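PDB 5K04: N-terminal acetyltransferase B complex subunit MDM20, which probably serves as the non-catalytic, TPR-like auxiliary subunit of the NatB N-terminal acetyltransferase, wrapping around and supporting the catalytic subunit NAT3. Local coordinates for residues A[197-201]-A[222-228]; A[232-237]-A[253-258]; A[281-285]-A[314-318]. All blocks are in the same frame, centred on the assembly; numbering follows the deposited sequence.

Contact 1. Residues A[197-201]-A[222-228]; sequences SKEIE and AMKENAS
The Schellman motif that ends helix 213-225 meets the start of helix 197-204 through Asn226, whose amide lies against Ser197 and Glu201. Its ND2 spends both hydrogens on this neighbour. One goes to the backbone O of Ser197 at 2.9 Å, arriving from above the carbonyl plane, on the face opposite to the helical N-H of Glu201. The other runs almost straight, at 175°, to OE1 of Glu201, also 2.9 Å from ND2. With CG anti to the backbone N (chi1 -180°) and the chain extended, Glu201 reaches across to the amide. Its carboxylate lies nearly coplanar with that amide, in line with the in-plane bond from ND2. Asn226 approaches the anti lone pair of OE1, while OG of Ser228 donates to the syn lone pair at 2.6 Å; two donors fix the rotation of the carboxylate. CD of Lys198 rests on CG of Asn226 at 3.5 Å. Ile200 CG2 meets Ala222 CB at 3.7 Å, and Met223 passes beside the Glu201 carboxylate to touch Ala231 and Leu232 of helix 229-242. The two helices grip each other through the turn that ends helix 213-225, consistent with the stacked helices of a TPR-like alpha solenoid.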
loop_
_atom_site.group_PDB
_atom_site.type_symbol
_atom_site.label_atom_id
_atom_site.label_comp_id
_atom_site.label_asym_id
_atom_site.label_seq_id
_atom_site.Cartn_x
_atom_site.Cartn_y
_atom_site.Cartn_z
ATOM N N SER A 197 26.571 17.889 5.216
ATOM C CA SER A 197 26.275 18.637 4.002
ATOM C C SER A 197 27.543 19.263 3.423
ATOM O O SER A 197 27.725 19.294 2.198
ATOM C CB SER A 197 25.220 19.708 4.315
ATOM O OG SER A 197 24.477 20.073 3.167
ATOM N N LYS A 198 28.436 19.762 4.295
ATOM C CA LYS A 198 29.701 20.332 3.835
ATOM C C LYS A 198 30.565 19.274 3.170
ATOM O O LYS A 198 31.167 19.518 2.115
ATOM C CB LYS A 198 30.467 20.964 5.000
ATOM C CG LYS A 198 29.836 22.208 5.578
ATOM C CD LYS A 198 29.850 23.357 4.577
ATOM C CE LYS A 198 31.148 24.150 4.637
ATOM N NZ LYS A 198 31.043 25.449 3.886
ATOM N N GLU A 199 30.645 18.091 3.783
ATOM C CA GLU A 199 31.471 17.027 3.229
ATOM C C GLU A 199 30.876 16.494 1.929
ATOM O O GLU A 199 31.609 16.215 0.975
ATOM C CB GLU A 199 31.632 15.912 4.265
ATOM C CG GLU A 199 32.420 16.303 5.509
ATOM C CD GLU A 199 32.300 15.263 6.629
ATOM O OE1 GLU A 199 31.175 14.775 6.881
ATOM O OE2 GLU A 199 33.337 14.934 7.248
ATOM N N ILE A 200 29.547 16.372 1.873
ATOM C CA ILE A 200 28.872 15.898 0.664
ATOM C C ILE A 200 29.243 16.769 -0.540
ATOM O O ILE A 200 29.586 16.259 -1.615
ATOM C CB ILE A 200 27.347 15.858 0.888
ATOM C CG1 ILE A 200 26.964 14.714 1.840
ATOM C CG2 ILE A 200 26.608 15.737 -0.429
ATOM C CD1 ILE A 200 25.476 14.642 2.139
ATOM N N GLU A 201 29.165 18.096 -0.390
ATOM C CA GLU A 201 29.520 18.979 -1.504
ATOM C C GLU A 201 30.968 18.778 -1.919
ATOM O O GLU A 201 31.282 18.681 -3.111
ATOM C CB GLU A 201 29.298 20.452 -1.144
ATOM C CG GLU A 201 29.672 21.366 -2.321
ATOM C CD GLU A 201 29.458 22.858 -2.059
ATOM O OE1 GLU A 201 29.100 23.231 -0.913
ATOM O OE2 GLU A 201 29.664 23.654 -3.011
ATOM N N ALA A 222 22.815 19.794 -0.901
ATOM C CA ALA A 222 23.966 20.104 -0.063
ATOM C C ALA A 222 24.441 21.535 -0.291
ATOM O O ALA A 222 24.581 22.310 0.668
ATOM C CB ALA A 222 25.082 19.096 -0.336
ATOM N N MET A 223 24.665 21.913 -1.560
ATOM C CA MET A 223 25.088 23.278 -1.880
ATOM C C MET A 223 24.134 24.309 -1.310
ATOM O O MET A 223 24.557 25.346 -0.785
ATOM C CB MET A 223 25.170 23.467 -3.386
ATOM C CG MET A 223 26.284 22.712 -4.059
ATOM S SD MET A 223 25.734 22.372 -5.702
ATOM C CE MET A 223 27.163 23.008 -6.355
ATOM N N LYS A 224 22.834 24.050 -1.422
ATOM C CA LYS A 224 21.864 24.982 -0.871
ATOM C C LYS A 224 22.032 25.101 0.636
ATOM O O LYS A 224 22.076 26.210 1.178
ATOM C CB LYS A 224 20.450 24.532 -1.235
ATOM C CG LYS A 224 19.359 25.515 -0.859
ATOM C CD LYS A 224 18.021 24.801 -0.874
ATOM C CE LYS A 224 16.876 25.718 -0.485
ATOM N NZ LYS A 224 15.621 24.910 -0.447
ATOM N N GLU A 225 22.154 23.959 1.325
ATOM C CA GLU A 225 22.329 23.964 2.775
ATOM C C GLU A 225 23.642 24.627 3.188
ATOM O O GLU A 225 23.708 25.279 4.234
ATOM C CB GLU A 225 22.260 22.531 3.319
ATOM C CG GLU A 225 20.881 22.159 3.885
ATOM C CD GLU A 225 20.626 20.651 3.921
ATOM O OE1 GLU A 225 21.526 19.900 4.360
ATOM O OE2 GLU A 225 19.525 20.227 3.499
ATOM N N ASN A 226 24.698 24.468 2.387
ATOM C CA ASN A 226 25.968 25.123 2.680
ATOM C C ASN A 226 26.002 26.587 2.246
ATOM O O ASN A 226 27.008 27.265 2.489
ATOM C CB ASN A 226 27.122 24.377 2.003
ATOM C CG ASN A 226 27.155 22.891 2.343
ATOM O OD1 ASN A 226 26.644 22.458 3.388
ATOM N ND2 ASN A 226 27.769 22.095 1.444
ATOM N N ALA A 227 24.932 27.089 1.624
ATOM C CA ALA A 227 24.893 28.444 1.060
ATOM C C ALA A 227 25.961 28.620 -0.014
ATOM O O ALA A 227 26.556 29.694 -0.149
ATOM C CB ALA A 227 25.029 29.521 2.146
ATOM N N SER A 228 26.222 27.544 -0.762
ATOM C CA SER A 228 27.176 27.559 -1.877
ATOM C C SER A 228 26.452 28.002 -3.152
ATOM O O SER A 228 26.254 27.245 -4.108
ATOM C CB SER A 228 27.819 26.187 -2.035
ATOM O OG SER A 228 28.368 25.752 -0.809
#

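Contact 2. Residues A[232-237]-A[253-258]; sequences LHAYTE and LWILSG
Helices 229-242 and 248-260 run roughly antiparallel, their local axes approaching to 8.4 Å with 150° between their directions, and His233 and Trp254 are nearest in the backbone. The two rings form an offset stack, centroids 4.1 Å apart and planes at 17°. In both residues CG stands anti to the backbone N, which swings each ring out along the flank of the helix pair, where CE1 of His233 lies over the NE1 side of the indole, toward its rim. CA of Gly258 lies over a face of the imidazole, 3.7 Å from its centroid, a CH-pi contact; with no side chain at Gly258, the ring can lie against the backbone. Antiparallel helix pairs of this kind build TPR-type superhelices, consistent with this family's place in the TPR clan. The indole NE1 donates to OE2 of Glu237 at 2.9 Å, in the ring plane and onto the anti lone pair. The one N-H at ND1 of His233 is split between O of Trp254, 2.8 Å from ND1, and OG of Ser257, weakly in both cases. That serine hydroxyl turns back to its own helix, donating to O of Leu253 at 2.7 Å; Thr236 OG1 likewise donates to O of Leu232, so both buried hydroxyls are satisfied inside their helices. CD1 of Leu232 touches CD1 of Leu253 at 4.2 Å, and Met220 of helix 213-225 packs on Leu232 and Thr236.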
loop_
_atom_site.group_PDB
_atom_site.type_symbol
_atom_site.label_atom_id
_atom_site.label_comp_id
_atom_site.label_asym_id
_atom_site.label_seq_id
_atom_site.Cartn_x
_atom_site.Cartn_y
_atom_site.Cartn_z
ATOM N N LEU A 232 25.984 26.481 -6.980
ATOM C CA LEU A 232 24.695 25.893 -7.309
ATOM C C LEU A 232 24.058 26.578 -8.503
ATOM O O LEU A 232 23.391 25.922 -9.306
ATOM C CB LEU A 232 23.777 25.991 -6.103
ATOM C CG LEU A 232 22.318 25.616 -6.273
ATOM C CD1 LEU A 232 22.167 24.126 -6.558
ATOM C CD2 LEU A 232 21.574 26.021 -5.019
ATOM N N HIS A 233 24.247 27.897 -8.614
ATOM C CA HIS A 233 23.723 28.645 -9.745
ATOM C C HIS A 233 24.399 28.194 -11.026
ATOM O O HIS A 233 23.738 27.935 -12.040
ATOM C CB HIS A 233 23.932 30.146 -9.527
ATOM C CG HIS A 233 23.223 30.998 -10.534
ATOM N ND1 HIS A 233 21.847 31.025 -10.650
ATOM C CD2 HIS A 233 23.699 31.834 -11.487
ATOM C CE1 HIS A 233 21.510 31.850 -11.624
ATOM N NE2 HIS A 233 22.614 32.351 -12.150
ATOM N N ALA A 234 25.724 28.060 -10.974
ATOM C CA ALA A 234 26.478 27.484 -12.080
ATOM C C ALA A 234 26.006 26.071 -12.391
ATOM O O ALA A 234 25.780 25.723 -13.555
ATOM C CB ALA A 234 27.974 27.500 -11.752
ATOM N N TYR A 235 25.841 25.239 -11.362
ATOM C CA TYR A 235 25.476 23.843 -11.604
ATOM C C TYR A 235 24.068 23.738 -12.193
ATOM O O TYR A 235 23.872 23.115 -13.245
ATOM C CB TYR A 235 25.612 23.027 -10.310
ATOM C CG TYR A 235 25.413 21.522 -10.485
ATOM C CD1 TYR A 235 26.390 20.733 -11.091
ATOM C CD2 TYR A 235 24.258 20.887 -10.025
ATOM C CE1 TYR A 235 26.210 19.345 -11.261
ATOM C CE2 TYR A 235 24.076 19.498 -10.183
ATOM C CZ TYR A 235 25.055 18.744 -10.811
ATOM O OH TYR A 235 24.890 17.396 -10.979
ATOM N N THR A 236 23.082 24.378 -11.552
ATOM C CA THR A 236 21.711 24.321 -12.057
ATOM C C THR A 236 21.610 24.900 -13.466
ATOM O O THR A 236 20.938 24.324 -14.330
ATOM C CB THR A 236 20.752 25.045 -11.103
ATOM O OG1 THR A 236 21.158 26.409 -10.914
ATOM C CG2 THR A 236 20.708 24.340 -9.760
ATOM N N GLU A 237 22.280 26.030 -13.717
ATOM C CA GLU A 237 22.267 26.617 -15.056
ATOM C C GLU A 237 22.762 25.620 -16.103
ATOM O O GLU A 237 22.189 25.523 -17.197
ATOM C CB GLU A 237 23.109 27.901 -15.083
ATOM C CG GLU A 237 23.163 28.592 -16.436
ATOM C CD GLU A 237 23.437 30.087 -16.345
ATOM O OE1 GLU A 237 24.294 30.573 -17.103
ATOM O OE2 GLU A 237 22.789 30.772 -15.530
ATOM N N LEU A 253 15.864 26.513 -7.508
ATOM C CA LEU A 253 17.214 26.674 -6.975
ATOM C C LEU A 253 18.030 27.644 -7.825
ATOM O O LEU A 253 18.828 28.421 -7.291
ATOM C CB LEU A 253 17.903 25.311 -6.891
ATOM C CG LEU A 253 17.336 24.294 -5.884
ATOM C CD1 LEU A 253 18.214 23.049 -5.840
ATOM C CD2 LEU A 253 17.204 24.847 -4.483
ATOM N N TRP A 254 17.798 27.650 -9.143
ATOM C CA TRP A 254 18.556 28.524 -10.035
ATOM C C TRP A 254 18.239 29.998 -9.801
ATOM O O TRP A 254 19.147 30.839 -9.844
ATOM C CB TRP A 254 18.286 28.149 -11.490
ATOM C CG TRP A 254 19.004 29.005 -12.487
ATOM C CD1 TRP A 254 20.324 28.919 -12.857
ATOM C CD2 TRP A 254 18.437 30.060 -13.271
ATOM N NE1 TRP A 254 20.612 29.877 -13.809
ATOM C CE2 TRP A 254 19.468 30.587 -14.076
ATOM C CE3 TRP A 254 17.158 30.621 -13.358
ATOM C CZ2 TRP A 254 19.256 31.631 -14.960
ATOM C CZ3 TRP A 254 16.953 31.673 -14.224
ATOM C CH2 TRP A 254 17.994 32.163 -15.021
ATOM N N ILE A 255 16.963 30.342 -9.575
ATOM C CA ILE A 255 16.631 31.744 -9.311
ATOM C C ILE A 255 16.989 32.120 -7.882
ATOM O O ILE A 255 17.393 33.257 -7.610
ATOM C CB ILE A 255 15.147 32.051 -9.601
ATOM C CG1 ILE A 255 14.217 31.270 -8.667
ATOM C CG2 ILE A 255 14.814 31.826 -11.074
ATOM C CD1 ILE A 255 12.779 31.729 -8.689
ATOM N N LEU A 256 16.831 31.178 -6.952
ATOM C CA LEU A 256 17.256 31.414 -5.581
ATOM C C LEU A 256 18.739 31.757 -5.537
ATOM O O LEU A 256 19.128 32.844 -5.099
ATOM C CB LEU A 256 16.951 30.185 -4.718
ATOM C CG LEU A 256 17.467 30.304 -3.282
ATOM C CD1 LEU A 256 16.867 31.521 -2.605
ATOM C CD2 LEU A 256 17.177 29.057 -2.491
ATOM N N SER A 257 19.580 30.839 -6.018
ATOM C CA SER A 257 21.016 31.072 -5.994
ATOM C C SER A 257 21.390 32.290 -6.830
ATOM O O SER A 257 22.313 33.033 -6.467
ATOM C CB SER A 257 21.757 29.813 -6.468
ATOM O OG SER A 257 21.276 29.360 -7.725
ATOM N N GLY A 258 20.674 32.523 -7.929
ATOM C CA GLY A 258 20.936 33.709 -8.734
ATOM C C GLY A 258 20.787 34.995 -7.942
ATOM O O GLY A 258 21.648 35.880 -7.993
#

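Contact 3. Residues A[281-285]-A[314-318]; sequences LLKIE and DLSQY
Ile284 and Tyr318 form the apolar centre: methyl CG2 of Ile284 stands almost over the middle of the phenol ring, 3.9 Å from its centroid and 3° off the normal, a CH-pi contact. Over the opposite face lies CG of the adjacent Gln317, so the ring is sandwiched between two aliphatic groups. The other branch of Ile284 extends past the ring, its CD1 reaching CD2 of Leu315 at 3.6 Å. One turn earlier on helix 277-289, Leu281 sets CD2 against CE2 of Tyr318 at 4.2 Å and CD1 against the carboxylate carbon of Asp314. That carboxylate has its polar partners elsewhere: OD2 is held by a salt bridge to Arg277 and a hydrogen bond from Tyr301. At the outer edge Tyr318 OH donates to OE1 of Glu285 at 2.8 Å, meeting it nearly along the C-O axis. A bend at chi2 (83°) brings the Glu285 carboxylate to the phenol, and a water links OE1 weakly to OE1 of Gln317. Gln317 NE2 is bonded to Thr49 of the NAT3 chain. Aliphatic groups on both faces hold the ring in place while one hydrogen bond fixes its hydroxyl, which probably steadies the type I turn beside Gln317, the residue bonded to NAT3.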
loop_
_atom_site.group_PDB
_atom_site.type_symbol
_atom_site.label_atom_id
_atom_site.label_comp_id
_atom_site.label_asym_id
_atom_site.label_seq_id
_atom_site.Cartn_x
_atom_site.Cartn_y
_atom_site.Cartn_z
ATOM N N LEU A 281 5.281 29.131 -14.604
ATOM C CA LEU A 281 5.122 29.128 -13.155
ATOM C C LEU A 281 6.320 29.775 -12.477
ATOM O O LEU A 281 6.169 30.451 -11.452
ATOM C CB LEU A 281 4.932 27.698 -12.639
ATOM C CG LEU A 281 3.587 27.040 -12.945
ATOM C CD1 LEU A 281 3.535 25.624 -12.414
ATOM C CD2 LEU A 281 2.437 27.853 -12.379
ATOM N N LEU A 282 7.515 29.575 -13.036
ATOM C CA LEU A 282 8.717 30.124 -12.415
ATOM C C LEU A 282 8.657 31.639 -12.351
ATOM O O LEU A 282 9.128 32.243 -11.382
ATOM C CB LEU A 282 9.956 29.685 -13.184
ATOM C CG LEU A 282 11.278 30.023 -12.501
ATOM C CD1 LEU A 282 11.427 29.194 -11.231
ATOM C CD2 LEU A 282 12.442 29.780 -13.455
ATOM N N LYS A 283 8.070 32.268 -13.381
ATOM C CA LYS A 283 7.946 33.724 -13.416
ATOM C C LYS A 283 7.142 34.235 -12.230
ATOM O O LYS A 283 7.435 35.314 -11.696
ATOM C CB LYS A 283 7.309 34.158 -14.733
ATOM C CG LYS A 283 8.277 34.126 -15.895
ATOM C CD LYS A 283 7.651 34.649 -17.170
ATOM C CE LYS A 283 8.665 34.674 -18.320
ATOM N NZ LYS A 283 9.725 35.731 -18.186
ATOM N N ILE A 284 6.149 33.454 -11.790
ATOM C CA ILE A 284 5.457 33.743 -10.538
ATOM C C ILE A 284 6.411 33.600 -9.366
ATOM O O ILE A 284 6.466 34.457 -8.476
ATOM C CB ILE A 284 4.241 32.819 -10.366
ATOM C CG1 ILE A 284 3.391 32.815 -11.640
ATOM C CG2 ILE A 284 3.427 33.276 -9.168
ATOM C CD1 ILE A 284 2.218 31.869 -11.593
ATOM N N GLU A 285 7.159 32.497 -9.340
ATOM C CA GLU A 285 8.127 32.270 -8.272
ATOM C C GLU A 285 9.213 33.344 -8.274
ATOM O O GLU A 285 9.765 33.677 -7.219
ATOM C CB GLU A 285 8.738 30.877 -8.426
ATOM C CG GLU A 285 9.063 30.179 -7.104
ATOM C CD GLU A 285 7.875 29.477 -6.478
ATOM O OE1 GLU A 285 7.071 28.875 -7.225
ATOM O OE2 GLU A 285 7.751 29.526 -5.233
ATOM N N ASP A 314 -2.008 24.255 -10.351
ATOM C CA ASP A 314 -0.767 25.008 -10.442
ATOM C C ASP A 314 -0.894 26.400 -9.800
ATOM O O ASP A 314 0.016 26.851 -9.094
ATOM C CB ASP A 314 -0.352 25.104 -11.913
ATOM C CG ASP A 314 0.097 23.744 -12.513
ATOM O OD1 ASP A 314 0.188 22.733 -11.777
ATOM O OD2 ASP A 314 0.374 23.702 -13.734
ATOM N N LEU A 315 -2.008 27.101 -10.031
ATOM C CA LEU A 315 -2.127 28.477 -9.540
ATOM C C LEU A 315 -2.617 28.571 -8.098
ATOM O O LEU A 315 -2.144 29.426 -7.335
ATOM C CB LEU A 315 -3.060 29.287 -10.444
ATOM C CG LEU A 315 -2.446 29.634 -11.795
ATOM C CD1 LEU A 315 -3.443 30.399 -12.654
ATOM C CD2 LEU A 315 -1.133 30.430 -11.635
ATOM N N SER A 316 -3.553 27.704 -7.706
ATOM C CA SER A 316 -4.179 27.794 -6.393
ATOM C C SER A 316 -3.186 27.602 -5.259
ATOM O O SER A 316 -3.527 27.892 -4.106
ATOM C CB SER A 316 -5.307 26.764 -6.284
ATOM O OG SER A 316 -4.807 25.447 -6.461
ATOM N N GLN A 317 -1.978 27.124 -5.552
ATOM C CA GLN A 317 -0.953 27.034 -4.523
ATOM C C GLN A 317 -0.356 28.394 -4.178
ATOM O O GLN A 317 0.314 28.523 -3.149
ATOM C CB GLN A 317 0.151 26.083 -4.974
ATOM C CG GLN A 317 1.088 26.680 -5.992
ATOM C CD GLN A 317 2.114 25.677 -6.462
ATOM O OE1 GLN A 317 3.261 25.669 -5.998
ATOM N NE2 GLN A 317 1.703 24.810 -7.382
ATOM N N TYR A 318 -0.567 29.400 -5.020
ATOM C CA TYR A 318 -0.158 30.763 -4.733
ATOM C C TYR A 318 -1.336 31.535 -4.159
ATOM O O TYR A 318 -2.478 31.069 -4.157
ATOM C CB TYR A 318 0.378 31.456 -5.992
ATOM C CG TYR A 318 1.498 30.696 -6.672
ATOM C CD1 TYR A 318 2.755 30.603 -6.083
ATOM C CD2 TYR A 318 1.303 30.075 -7.898
ATOM C CE1 TYR A 318 3.787 29.919 -6.695
ATOM C CE2 TYR A 318 2.329 29.375 -8.515
ATOM C CZ TYR A 318 3.573 29.305 -7.906
ATOM O OH TYR A 318 4.602 28.619 -8.501
HETATM O O HOH W 1 6.594 25.965 -5.677
#

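The three contacts follow one another along the chain, all on the same side of its centre. Contacts 1 and 2 have centres 13 Å apart and touch: Lys224 packs on Leu253, Met223 meets Leu232, and helix 229-242 follows helix 213-225 after a short turn. Contact 3 lies about 19 Å from contact 2, centre to centre, joined through Ile255 on Leu282, where helix 248-260 rests on helix 277-289. Contacts 1 and 3 have centres about 27 Å apart, nearest atoms about 10 Å. The series follows layers of an all-helical superhelix, from a segment that touches no other chain to one whose turn meets NAT3, where the side chain of Asp314 lies about 12 Å from coenzyme A.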